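Local coordinates for beta-ketoacyl-[acyl-carrier-protein] synthase FabY (Pseudomonas aeruginosa, PDB 4CW4) that condenses acetyl-CoA with malonyl-ACP to form beta-acetoacetyl-ACP, the primer from which bacterial fatty acid synthesis starts, and works as a homodimer, at residues A[410-414]-A[535-539]; A[394-398]-A[541-545]; A[182-188]-A[594-598]; A[177-183]-A[193-197]; A[612-616]-A[626-630]. All coordinates share one frame; numbering follows the deposited sequence. Where two conformers were deposited one is given.

How the contacts relate
Contacts 1 and 2 adjoin, their centres about 8 Å apart, and both belong to the C-terminal half of the ketosynthase fold beside the active site. They meet through the neighbouring antiparallel strands 532-539 and 543-550, where Ala545 N lies 2.9 Å from Ser537 O, and the side chain of Ser537 comes within about 5 Å of that of Cys286, the inferred active-site cysteine. Contacts 3 and 4 sit on the opposite side of the chain's centre, about 36 and 32 Å from contact 1 between centres; they share Leu182 and Tyr183. Contact 5 is remote from the other four, its centre at least 36 Å from each of theirs, yet like contacts 1 and 2 it touches the second subunit.

Contact 1. Residues A[410-414]-A[535-539]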
# COMPACT_ATOMS: atom_id res chain seq x y z
N ASN A 410 4.02 18.06 9.64
CA ASN A 410 3.44 18.96 8.64
C ASN A 410 4.07 20.36 8.70
O ASN A 410 4.05 21.08 7.70
CB ASN A 410 1.92 18.99 8.80
CG ASN A 410 1.18 19.56 7.61
OD1 ASN A 410 0.15 20.19 7.81
ND2 ASN A 410 1.62 19.30 6.41
N TYR A 411 4.70 20.74 9.82
CA TYR A 411 5.48 21.98 9.84
C TYR A 411 6.58 21.92 8.81
O TYR A 411 6.84 22.87 8.08
CB TYR A 411 6.08 22.25 11.23
CG TYR A 411 5.10 22.80 12.24
CD1 TYR A 411 4.34 21.94 13.03
CD2 TYR A 411 4.95 24.17 12.42
CE1 TYR A 411 3.44 22.44 13.96
CE2 TYR A 411 4.06 24.68 13.36
CZ TYR A 411 3.30 23.79 14.11
OH TYR A 411 2.40 24.24 15.05
N LEU A 412 7.26 20.78 8.79
CA LEU A 412 8.40 20.56 7.91
C LEU A 412 7.99 20.50 6.44
O LEU A 412 8.64 21.10 5.59
CB LEU A 412 9.13 19.28 8.31
CG LEU A 412 10.05 19.37 9.53
CD1 LEU A 412 9.34 19.83 10.79
CD2 LEU A 412 10.70 18.03 9.78
N THR A 413 6.90 19.79 6.14
CA THR A 413 6.49 19.67 4.74
C THR A 413 6.05 21.02 4.17
O THR A 413 6.42 21.36 3.05
CB THR A 413 5.39 18.60 4.51
OG1 THR A 413 4.13 19.00 5.07
CG2 THR A 413 5.77 17.26 5.13
N VAL A 414 5.28 21.78 4.93
CA VAL A 414 4.81 23.08 4.43
C VAL A 414 5.98 24.06 4.27
O VAL A 414 6.10 24.73 3.25
CB VAL A 414 3.70 23.68 5.32
CG1 VAL A 414 3.28 25.05 4.80
CG2 VAL A 414 2.49 22.71 5.37
N ILE A 535 -0.41 22.26 -2.06
CA ILE A 535 -1.37 21.22 -1.69
C ILE A 535 -0.92 20.63 -0.35
O ILE A 535 0.20 20.11 -0.26
CB ILE A 535 -1.41 20.09 -2.73
CG1 ILE A 535 -1.61 20.61 -4.16
CG2 ILE A 535 -2.49 19.08 -2.37
CD1 ILE A 535 -2.85 21.37 -4.41
N ASN A 536 -1.77 20.70 0.67
CA ASN A 536 -1.40 20.22 1.99
C ASN A 536 -2.25 19.03 2.43
O ASN A 536 -3.47 19.01 2.25
CB ASN A 536 -1.51 21.33 3.03
CG ASN A 536 -0.70 21.00 4.28
OD1 ASN A 536 0.41 20.47 4.18
ND2 ASN A 536 -1.28 21.25 5.45
N SER A 537 -1.59 18.02 2.99
CA SER A 537 -2.28 16.78 3.34
C SER A 537 -1.62 16.05 4.50
O SER A 537 -0.43 16.17 4.78
CB SER A 537 -2.35 15.85 2.13
OG SER A 537 -3.24 14.77 2.31
N LYS A 538 -2.43 15.24 5.17
CA LYS A 538 -1.93 14.52 6.32
C LYS A 538 -2.88 13.40 6.57
O LYS A 538 -3.99 13.33 6.01
CB LYS A 538 -1.89 15.40 7.58
CG LYS A 538 -1.84 16.90 7.33
CD LYS A 538 -2.47 17.67 8.44
CE LYS A 538 -1.70 17.59 9.72
NZ LYS A 538 -1.61 18.92 10.36
N GLY A 539 -2.44 12.52 7.43
CA GLY A 539 -3.27 11.42 7.79
C GLY A 539 -2.69 10.86 9.05
O GLY A 539 -1.63 11.26 9.52
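Asn410 on helix 409-425 and Asn536 on strand 532-539 face each other amide to amide and are joined by two reciprocal hydrogen bonds. Asn410 ND2 gives to Asn536 OD1 at 2.8 Å, and Asn536 ND2 gives to Asn410 OD1 at 3.0 Å. Both bonds are nearly straight, and each acceptor is met on a lone pair in its carbonyl plane, the two amides being only 9° from coplanar. In each residue CG stands anti to the backbone N (chi1 -164° in Asn410, -160° in Asn536), which sends the two amides across the gap from opposite directions.

Further polar contacts surround this pair. Asn410 ND2 also gives to Thr413 OG1, one helical turn on, at 2.9 Å and tilted from its amide plane. Lys538, bent near its end, brings NZ to 3.3 Å from Asn410 OD1, a weak bond. Asn536 ND2 has a second acceptor in Glu450, while Ser546 OG bonds both Asn536 OD1 and Thr413 OG1.

Van der Waals contact is slight: the CG2 methyl of Val414 rests 3.3 Å from the amide oxygen Asn536 OD1.

With both N and O of each amide engaged, neither group can flip without losing bonds. The buried amides thus fix the helix against the strand that carries Ser537, the neighbour of the predicted catalytic His439, and their polarity is met internally.

Contact 2. Residues A[394-398]-A[541-545]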
# COMPACT_ATOMS: atom_id res chain seq x y z
N ILE A 394 7.62 15.11 2.24
CA ILE A 394 6.97 14.19 3.14
C ILE A 394 7.81 14.08 4.41
O ILE A 394 9.01 13.85 4.35
CB ILE A 394 6.88 12.79 2.49
CG1 ILE A 394 5.91 12.82 1.30
CG2 ILE A 394 6.46 11.74 3.51
CD1 ILE A 394 5.94 11.56 0.41
N ASN A 395 7.17 14.25 5.56
CA ASN A 395 7.84 14.18 6.85
C ASN A 395 6.91 13.57 7.88
O ASN A 395 5.74 13.96 7.99
CB ASN A 395 8.25 15.58 7.34
CG ASN A 395 9.33 16.19 6.47
OD1 ASN A 395 9.03 16.90 5.49
ND2 ASN A 395 10.59 15.90 6.80
N ALA A 396 7.43 12.63 8.66
CA ALA A 396 6.69 11.99 9.74
C ALA A 396 6.74 12.89 10.99
O ALA A 396 7.24 14.01 10.94
CB ALA A 396 7.24 10.59 10.02
N ASP A 397 6.20 12.39 12.10
CA ASP A 397 5.93 13.22 13.26
C ASP A 397 6.92 13.03 14.41
O ASP A 397 6.80 13.69 15.43
CB ASP A 397 4.53 12.89 13.81
CG ASP A 397 3.41 13.48 12.99
OD1 ASP A 397 3.62 14.42 12.19
OD2 ASP A 397 2.27 12.99 13.17
N GLY A 398 7.88 12.12 14.26
CA GLY A 398 8.74 11.76 15.37
C GLY A 398 8.00 10.82 16.31
O GLY A 398 7.03 10.15 15.92
N GLY A 541 -1.03 8.02 11.43
CA GLY A 541 0.19 7.27 11.35
C GLY A 541 1.38 8.17 11.18
O GLY A 541 2.42 7.69 10.80
N GLY A 542 1.25 9.47 11.45
CA GLY A 542 2.39 10.36 11.28
C GLY A 542 2.74 10.53 9.81
O GLY A 542 3.89 10.47 9.43
N ASN A 543 1.71 10.74 9.00
CA ASN A 543 1.88 10.95 7.57
C ASN A 543 1.52 12.37 7.21
O ASN A 543 0.43 12.83 7.50
CB ASN A 543 1.03 9.92 6.81
CG ASN A 543 1.65 8.53 6.84
OD1 ASN A 543 2.69 8.30 6.22
ND2 ASN A 543 1.06 7.61 7.59
N ASN A 544 2.47 13.09 6.61
CA ASN A 544 2.26 14.48 6.21
C ASN A 544 2.91 14.70 4.86
O ASN A 544 3.99 14.17 4.60
CB ASN A 544 2.90 15.46 7.20
CG ASN A 544 2.47 15.22 8.63
OD1 ASN A 544 1.42 15.69 9.08
ND2 ASN A 544 3.29 14.48 9.37
N ALA A 545 2.28 15.51 4.02
CA ALA A 545 2.87 15.85 2.73
C ALA A 545 2.40 17.19 2.26
O ALA A 545 1.26 17.58 2.55
CB ALA A 545 2.57 14.78 1.67
O HOH W 1 0.59 14.57 11.48
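The loop leaving strand 387-394 runs antiparallel to the two glycines that lead into strand 543-550 and to the start of that strand, continuing a pairing of the ketosynthase core. Ile394 and Ala545 form a non-hydrogen-bonded pair, their side chains on one face with Ile394 CG1 3.9 Å from Ala545 CB. Next to it Asn395 N makes a weak bond to Asn544 O. Past this point a side chain takes over the pairing. Asn544 ND2 gives to Asn395 O at 2.9 Å, in the carbonyl plane, and to Asp397 OD1 at 2.8 Å, approaching from above the carboxylate plane. CG of Asn544 lies beside its own backbone N (chi1 -53°), which swings the amide back over the loop. The two ND2 bonds orient this amide, and water 1, between Asn544 OD1 and Asp397 OD2, probably steadies its other end. Asp397 OD2 also comes to 3.2 Å from Gly542 CA, and Ala396 CA makes a CH...O contact with Gly542 O. Lys400 forms a salt bridge with Asp397, and Asn395 ND2 reaches Val276 O of the second subunit. The end of the pairing between strands 387-394 and 543-550, prolonged by side-chain bonds beside the Gly541-Gly542 loop, belongs to the thiolase-like fold near its active site and dimer interface.

Contact 3. Residues A[182-188]-A[594-598]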
# COMPACT_ATOMS: atom_id res chain seq x y z
N LEU A 182 -20.55 1.15 -17.35
CA LEU A 182 -19.85 1.74 -18.49
C LEU A 182 -18.88 0.81 -19.21
O LEU A 182 -18.34 1.19 -20.27
CB LEU A 182 -19.11 2.99 -18.04
CG LEU A 182 -19.96 4.09 -17.42
CD1 LEU A 182 -19.04 5.19 -16.94
CD2 LEU A 182 -20.98 4.65 -18.39
N TYR A 183 -18.64 -0.37 -18.64
CA TYR A 183 -17.73 -1.35 -19.23
C TYR A 183 -18.06 -2.70 -18.62
O TYR A 183 -18.94 -2.79 -17.75
CB TYR A 183 -16.24 -0.96 -18.99
CG TYR A 183 -15.76 -1.25 -17.58
CD1 TYR A 183 -16.06 -0.40 -16.52
CD2 TYR A 183 -15.01 -2.38 -17.32
CE1 TYR A 183 -15.64 -0.69 -15.26
CE2 TYR A 183 -14.61 -2.68 -16.06
CZ TYR A 183 -14.92 -1.81 -15.03
OH TYR A 183 -14.54 -2.09 -13.74
N ASN A 184 -17.35 -3.74 -19.07
CA ASN A 184 -17.57 -5.10 -18.56
C ASN A 184 -16.98 -5.28 -17.16
O ASN A 184 -15.86 -5.75 -17.00
CB ASN A 184 -16.96 -6.13 -19.52
CG ASN A 184 -17.05 -7.54 -18.98
OD1 ASN A 184 -17.92 -7.85 -18.15
ND2 ASN A 184 -16.15 -8.40 -19.43
N SER A 185 -17.76 -4.88 -16.16
CA SER A 185 -17.25 -4.72 -14.79
C SER A 185 -17.60 -5.89 -13.87
O SER A 185 -17.43 -5.78 -12.65
CB SER A 185 -17.85 -3.47 -14.20
OG SER A 185 -19.25 -3.59 -14.21
N ARG A 186 -18.08 -6.99 -14.44
CA ARG A 186 -18.48 -8.15 -13.65
C ARG A 186 -17.39 -8.56 -12.65
O ARG A 186 -16.22 -8.72 -13.00
CB ARG A 186 -18.86 -9.32 -14.56
CG ARG A 186 -20.08 -9.06 -15.42
CD ARG A 186 -20.35 -10.23 -16.37
NE ARG A 186 -21.58 -10.06 -17.14
CZ ARG A 186 -21.73 -9.18 -18.14
NH1 ARG A 186 -20.73 -8.39 -18.49
NH2 ARG A 186 -22.89 -9.10 -18.78
N PHE A 187 -17.82 -8.69 -11.40
CA PHE A 187 -17.00 -9.09 -10.26
C PHE A 187 -15.92 -8.11 -9.80
O PHE A 187 -15.14 -8.42 -8.90
CB PHE A 187 -16.41 -10.48 -10.48
CG PHE A 187 -17.43 -11.56 -10.56
CD1 PHE A 187 -18.20 -11.90 -9.45
CD2 PHE A 187 -17.64 -12.24 -11.74
CE1 PHE A 187 -19.15 -12.91 -9.53
CE2 PHE A 187 -18.58 -13.25 -11.83
CZ PHE A 187 -19.34 -13.58 -10.72
N HIS A 188 -15.89 -6.92 -10.37
CA HIS A 188 -14.94 -5.92 -9.92
C HIS A 188 -15.45 -5.14 -8.71
O HIS A 188 -16.57 -4.63 -8.74
CB HIS A 188 -14.67 -4.92 -11.04
CG HIS A 188 -13.98 -5.52 -12.21
ND1 HIS A 188 -13.85 -4.84 -13.41
CD2 HIS A 188 -13.39 -6.72 -12.39
CE1 HIS A 188 -13.19 -5.60 -14.26
NE2 HIS A 188 -12.91 -6.75 -13.67
N LEU A 594 -18.45 7.95 -23.35
CA LEU A 594 -17.19 7.97 -22.58
C LEU A 594 -16.16 6.96 -23.10
O LEU A 594 -14.96 7.10 -22.81
CB LEU A 594 -17.49 7.70 -21.10
CG LEU A 594 -18.31 8.80 -20.41
CD1 LEU A 594 -18.73 8.33 -19.00
CD2 LEU A 594 -17.51 10.09 -20.35
N GLU A 595 -16.64 5.97 -23.85
CA GLU A 595 -15.82 4.89 -24.44
C GLU A 595 -14.70 4.41 -23.51
O GLU A 595 -13.51 4.58 -23.76
CB GLU A 595 -15.30 5.28 -25.83
CG GLU A 595 -14.82 4.09 -26.67
CD GLU A 595 -15.94 3.17 -27.14
OE1 GLU A 595 -17.13 3.53 -27.03
OE2 GLU A 595 -15.62 2.04 -27.61
N ILE A 596 -15.12 3.78 -22.43
CA ILE A 596 -14.19 3.31 -21.42
C ILE A 596 -13.30 2.23 -22.01
O ILE A 596 -13.77 1.30 -22.67
CB ILE A 596 -14.97 2.79 -20.18
CG1 ILE A 596 -15.85 3.89 -19.60
CG2 ILE A 596 -14.00 2.24 -19.14
CD1 ILE A 596 -15.15 5.18 -19.29
N ILE A 597 -12.01 2.36 -21.74
CA ILE A 597 -11.02 1.39 -22.20
C ILE A 597 -10.92 0.25 -21.20
O ILE A 597 -10.58 0.47 -20.04
CB ILE A 597 -9.63 2.05 -22.34
CG1 ILE A 597 -9.71 3.28 -23.27
CG2 ILE A 597 -8.61 1.02 -22.85
CD1 ILE A 597 -8.55 4.25 -23.15
N TYR A 598 -11.19 -0.96 -21.66
CA TYR A 598 -11.06 -2.16 -20.82
C TYR A 598 -10.69 -3.31 -21.75
O TYR A 598 -11.56 -3.98 -22.32
CB TYR A 598 -12.32 -2.48 -20.03
CG TYR A 598 -12.15 -3.68 -19.11
CD1 TYR A 598 -11.33 -3.60 -18.00
CD2 TYR A 598 -12.79 -4.88 -19.36
CE1 TYR A 598 -11.15 -4.68 -17.17
CE2 TYR A 598 -12.62 -5.97 -18.53
CZ TYR A 598 -11.79 -5.87 -17.44
OH TYR A 598 -11.60 -6.94 -16.59
O HOH W 2 -18.04 3.12 -22.22
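Tyr183 and Tyr598 meet at the aromatic end of the contact: Tyr183 CD2 lies over one face of the Tyr598 ring, toward its rim, 3.6 Å from Tyr598 CG. The ring planes are inclined at 53°, an oblique meeting. At the far end of the same ring, Tyr598 OH comes to the edge of His188, near the imidazole plane and 3.1 Å from His188 CE1. Aliphatic contacts follow along the loop. Ile596 CG2 touches Tyr183 CB at 3.9 Å, Ile596 CG1 meets Leu182 CB at 3.7 Å, and the CD1 methyls of Leu182 and Leu594 close the row. Beside it water 2 joins the backbones, giving to Leu182 O and accepting from Ile596 N.

The second shell sets these groups. Tyr183 has CG between its backbone N and carbonyl carbon (chi1 77°), turning the ring back over its own loop, where Ser185 CB packs on one face. Its OH shares a hydrogen bond of 2.9 Å with His188 ND1, which helps to orient the imidazole. A type II turn from Ser185 to His188, closed by His188 N to Ser185 O, brings the histidine round to the tyrosine. Farther out, Phe267 meets His188 edge-to-face, and Tyr271 adds another ring against Tyr598.

Tyr183, His188 and Tyr598 thus form a small aromatic cluster, joining the loop before helix 190-204 to the segment that follows helix 565-590.

Contact 4. Residues A[177-183]-A[193-197]; sequences FEPGELY and QMSVV
Water 3 is gripped by three groups: it accepts from Gly180 N at 2.9 Å, gives to Glu178 OE1 at 2.9 Å and gives weakly to Gln193 OE1. By that weak leg it links the 3-10 turn 179-181, in the loop before helix 190-204, to the helix on which the turn packs back, in the N-terminal part of the ketosynthase fold. The amide oxygen of Gln193 reaches the turn because its chain runs extended beyond CG (chi2 172°), putting OE1 3.4 Å from Gly180 CA. Gln193 NE2 bonds weakly to His188 O.

Beyond the water the contact turns apolar. Pro179 CG and Met194 CG meet at 4.1 Å, their side chains side by side and pointing the same way. Val197 is shared by Pro179 and Leu182: its CG2 touches Pro179 O and CB, while its CG1 lies 3.8 Å from Leu182 CD1.

The Tyr183 side chain crosses that of Gln193 at about a right angle. Gln193 CA sits at the ring edge, close to the hydroxyl, whose hydrogen-bond partner is His188. The Tyr183 ring and the Gln193 amide are turned 80° apart. On one face a CH-pi contact forms, with Val196 CG1 4.0 Å from the Tyr183 ring centroid and only 5° off the ring normal.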
# COMPACT_ATOMS: atom_id res chain seq x y z
N PHE A 177 -25.23 8.19 -11.73
CA PHE A 177 -24.02 7.84 -12.44
C PHE A 177 -23.47 6.55 -11.86
O PHE A 177 -23.22 6.46 -10.65
CB PHE A 177 -22.99 8.96 -12.30
CG PHE A 177 -21.73 8.71 -13.07
CD1 PHE A 177 -21.73 8.62 -14.45
CD2 PHE A 177 -20.53 8.56 -12.40
CE1 PHE A 177 -20.54 8.41 -15.15
CE2 PHE A 177 -19.35 8.33 -13.09
CZ PHE A 177 -19.36 8.26 -14.45
N GLU A 178 -23.28 5.55 -12.70
CA GLU A 178 -22.86 4.22 -12.25
C GLU A 178 -21.67 3.73 -13.06
O GLU A 178 -21.85 3.23 -14.18
CB GLU A 178 -24.01 3.21 -12.37
CG GLU A 178 -25.20 3.51 -11.46
CD GLU A 178 -25.04 2.98 -10.05
OE1 GLU A 178 -23.91 2.57 -9.68
OE2 GLU A 178 -26.05 2.96 -9.31
N PRO A 179 -20.45 3.84 -12.50
CA PRO A 179 -19.26 3.45 -13.26
C PRO A 179 -19.32 2.02 -13.78
O PRO A 179 -18.85 1.75 -14.88
CB PRO A 179 -18.14 3.61 -12.24
CG PRO A 179 -18.61 4.67 -11.33
CD PRO A 179 -20.09 4.41 -11.19
N GLY A 180 -19.91 1.11 -13.01
CA GLY A 180 -19.98 -0.28 -13.40
C GLY A 180 -20.76 -0.56 -14.67
O GLY A 180 -20.55 -1.60 -15.30
N GLU A 181 -21.67 0.34 -15.05
CA GLU A 181 -22.48 0.16 -16.25
C GLU A 181 -21.72 0.55 -17.51
O GLU A 181 -22.19 0.31 -18.63
CB GLU A 181 -23.76 1.00 -16.16
CG GLU A 181 -24.65 0.61 -15.00
CD GLU A 181 -25.88 1.50 -14.88
OE1 GLU A 181 -25.95 2.54 -15.59
OE2 GLU A 181 -26.77 1.17 -14.07
N LEU A 182 -20.55 1.15 -17.35
CA LEU A 182 -19.85 1.74 -18.49
C LEU A 182 -18.88 0.81 -19.21
O LEU A 182 -18.34 1.19 -20.27
CB LEU A 182 -19.11 2.99 -18.04
CG LEU A 182 -19.96 4.09 -17.42
CD1 LEU A 182 -19.04 5.19 -16.94
CD2 LEU A 182 -20.98 4.65 -18.39
N TYR A 183 -18.64 -0.37 -18.64
CA TYR A 183 -17.73 -1.35 -19.23
C TYR A 183 -18.06 -2.70 -18.62
O TYR A 183 -18.94 -2.79 -17.75
CB TYR A 183 -16.24 -0.96 -18.99
CG TYR A 183 -15.76 -1.25 -17.58
CD1 TYR A 183 -16.06 -0.40 -16.52
CD2 TYR A 183 -15.01 -2.38 -17.32
CE1 TYR A 183 -15.64 -0.69 -15.26
CE2 TYR A 183 -14.61 -2.68 -16.06
CZ TYR A 183 -14.92 -1.81 -15.03
OH TYR A 183 -14.54 -2.09 -13.74
N GLN A 193 -13.75 -0.42 -10.54
CA GLN A 193 -14.59 0.20 -11.55
C GLN A 193 -14.27 1.68 -11.68
O GLN A 193 -14.12 2.20 -12.78
CB GLN A 193 -16.06 0.03 -11.18
CG GLN A 193 -16.52 -1.42 -11.03
CD GLN A 193 -17.91 -1.53 -10.49
OE1 GLN A 193 -18.60 -0.54 -10.29
NE2 GLN A 193 -18.33 -2.73 -10.26
N MET A 194 -14.14 2.36 -10.55
CA MET A 194 -13.87 3.79 -10.54
C MET A 194 -12.51 4.10 -11.11
O MET A 194 -12.34 5.07 -11.83
CB MET A 194 -14.02 4.36 -9.13
CG MET A 194 -15.49 4.44 -8.70
SD MET A 194 -15.79 4.98 -7.01
CE MET A 194 -14.95 6.57 -6.98
N SER A 195 -11.53 3.23 -10.85
CA SER A 195 -10.18 3.45 -11.37
C SER A 195 -10.17 3.33 -12.88
O SER A 195 -9.58 4.14 -13.57
CB SER A 195 -9.18 2.45 -10.76
OG SER A 195 -7.86 2.77 -11.18
N VAL A 196 -10.82 2.29 -13.40
CA VAL A 196 -10.87 2.07 -14.85
C VAL A 196 -11.55 3.26 -15.54
O VAL A 196 -11.06 3.79 -16.54
CB VAL A 196 -11.58 0.73 -15.17
CG1 VAL A 196 -11.96 0.60 -16.64
CG2 VAL A 196 -10.71 -0.45 -14.72
N VAL A 197 -12.68 3.69 -15.00
CA VAL A 197 -13.44 4.78 -15.62
C VAL A 197 -12.72 6.13 -15.51
O VAL A 197 -12.68 6.92 -16.48
CB VAL A 197 -14.87 4.82 -15.05
CG1 VAL A 197 -15.62 6.01 -15.52
CG2 VAL A 197 -15.60 3.53 -15.42
O HOH W 3 -21.41 1.25 -10.50

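Contact 5. Residues A[612-616]-A[626-630]; sequences VSAEQ and LVYKK
Tyr628 lays its side chain along the turn 613-616, and most of it meets backbone. CB begins beside Glu615 O, at 4.2 Å, while the tyrosine's own N gives a weak hydrogen bond to that oxygen. With CG beside the backbone N (chi1 -52°), the ring lies against residues 613-616. CD2 then comes 3.3 Å from Glu615 O, and CE2 lies 3.4 Å from Ala614 O, which stands near the ring plane at the edge. Gln616 CA sits over one face, 4.0 Å above the plane and toward the rim. At the tip OH gives to Ser613 O at 2.8 Å, almost in line with the carbonyl bond, while Val612 CG1 touches the hydroxyl from across.

The turn is held by its own bonds. Ser613 OG accepts from both Glu615 N and Gln616 N, each at 3.1 Å, an ST turn and ST motif in one, and Ser613 N bonds Gln616 O. This probably helps to set the carbonyls facing the ring.

Beside the ring the two chains pair directly. Gln616 and Val627 form an antiparallel non-hydrogen-bonded pair, and Gln616 OE1 lies 4.0 Å from Val627 CG2 on their shared face. Leu626 O closes on Gln616 CA at 3.1 Å. Across the dimer, Val612 and Tyr628 pack on Ala460 and Ala415 of the second subunit.

The contact belongs to a small three-stranded antiparallel sheet, 611-612, 616-618 and 626-627, with its first tight turn braced by a tyrosine, lying near the C terminus at the subunit interface.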
# COMPACT_ATOMS: atom_id res chain seq x y z
N VAL A 612 16.02 -10.65 -26.22
CA VAL A 612 16.94 -10.10 -25.24
C VAL A 612 18.35 -10.20 -25.78
O VAL A 612 18.78 -11.28 -26.17
CB VAL A 612 16.87 -10.86 -23.89
CG1 VAL A 612 17.82 -10.24 -22.90
CG2 VAL A 612 15.44 -10.86 -23.34
N SER A 613 19.07 -9.08 -25.80
CA SER A 613 20.50 -9.09 -26.04
C SER A 613 21.24 -8.36 -24.92
O SER A 613 20.64 -7.87 -23.97
CB SER A 613 20.84 -8.43 -27.39
OG SER A 613 20.73 -7.01 -27.32
N ALA A 614 22.56 -8.28 -25.04
CA ALA A 614 23.37 -7.56 -24.08
C ALA A 614 23.27 -6.05 -24.25
O ALA A 614 23.79 -5.30 -23.42
CB ALA A 614 24.84 -8.00 -24.18
N GLU A 615 22.60 -5.60 -25.32
CA GLU A 615 22.42 -4.17 -25.58
C GLU A 615 20.99 -3.66 -25.41
O GLU A 615 20.79 -2.48 -25.11
CB GLU A 615 22.87 -3.82 -27.01
CG GLU A 615 24.37 -4.00 -27.24
CD GLU A 615 24.77 -5.45 -27.40
OE1 GLU A 615 24.08 -6.19 -28.14
OE2 GLU A 615 25.78 -5.86 -26.77
N GLN A 616 19.99 -4.51 -25.65
CA GLN A 616 18.60 -4.03 -25.65
C GLN A 616 17.62 -5.20 -25.58
O GLN A 616 18.00 -6.37 -25.78
CB GLN A 616 18.32 -3.18 -26.91
CG GLN A 616 18.40 -3.95 -28.22
CD GLN A 616 18.12 -3.07 -29.42
OE1 GLN A 616 18.55 -1.92 -29.48
NE2 GLN A 616 17.38 -3.60 -30.38
N LEU A 626 13.90 -1.31 -25.99
CA LEU A 626 14.30 -0.90 -24.65
C LEU A 626 15.82 -1.02 -24.64
O LEU A 626 16.36 -2.12 -24.58
CB LEU A 626 13.67 -1.81 -23.60
CG LEU A 626 13.77 -1.41 -22.13
CD1 LEU A 626 12.90 -2.32 -21.28
CD2 LEU A 626 15.19 -1.43 -21.63
N VAL A 627 16.51 0.12 -24.73
CA VAL A 627 17.98 0.13 -24.74
C VAL A 627 18.45 0.39 -23.32
O VAL A 627 18.01 1.34 -22.71
CB VAL A 627 18.51 1.23 -25.67
CG1 VAL A 627 20.03 1.18 -25.77
CG2 VAL A 627 17.86 1.11 -27.04
N TYR A 628 19.34 -0.46 -22.81
CA TYR A 628 19.80 -0.32 -21.43
C TYR A 628 20.50 1.02 -21.28
O TYR A 628 21.30 1.41 -22.13
CB TYR A 628 20.78 -1.44 -21.07
CG TYR A 628 20.27 -2.84 -21.35
CD1 TYR A 628 19.02 -3.26 -20.92
CD2 TYR A 628 21.04 -3.75 -22.06
CE1 TYR A 628 18.56 -4.53 -21.17
CE2 TYR A 628 20.58 -5.02 -22.33
CZ TYR A 628 19.33 -5.40 -21.88
OH TYR A 628 18.88 -6.68 -22.15
N LYS A 629 20.20 1.71 -20.19
CA LYS A 629 20.74 3.05 -19.98
C LYS A 629 22.16 3.05 -19.43
O LYS A 629 22.47 2.33 -18.48
CB LYS A 629 19.80 3.87 -19.08
CG LYS A 629 18.54 4.33 -19.82
CD LYS A 629 17.63 5.17 -18.93
CE LYS A 629 16.60 5.94 -19.74
NZ LYS A 629 15.49 5.10 -20.27
N LYS A 630 23.01 3.85 -20.05
CA LYS A 630 24.38 4.05 -19.57
C LYS A 630 24.35 4.72 -18.20
O LYS A 630 23.67 5.72 -18.01
CB LYS A 630 25.16 4.91 -20.57
CG LYS A 630 26.57 5.28 -20.13
CD LYS A 630 27.53 4.10 -20.23
CE LYS A 630 29.00 4.53 -20.07
NZ LYS A 630 29.38 4.91 -18.67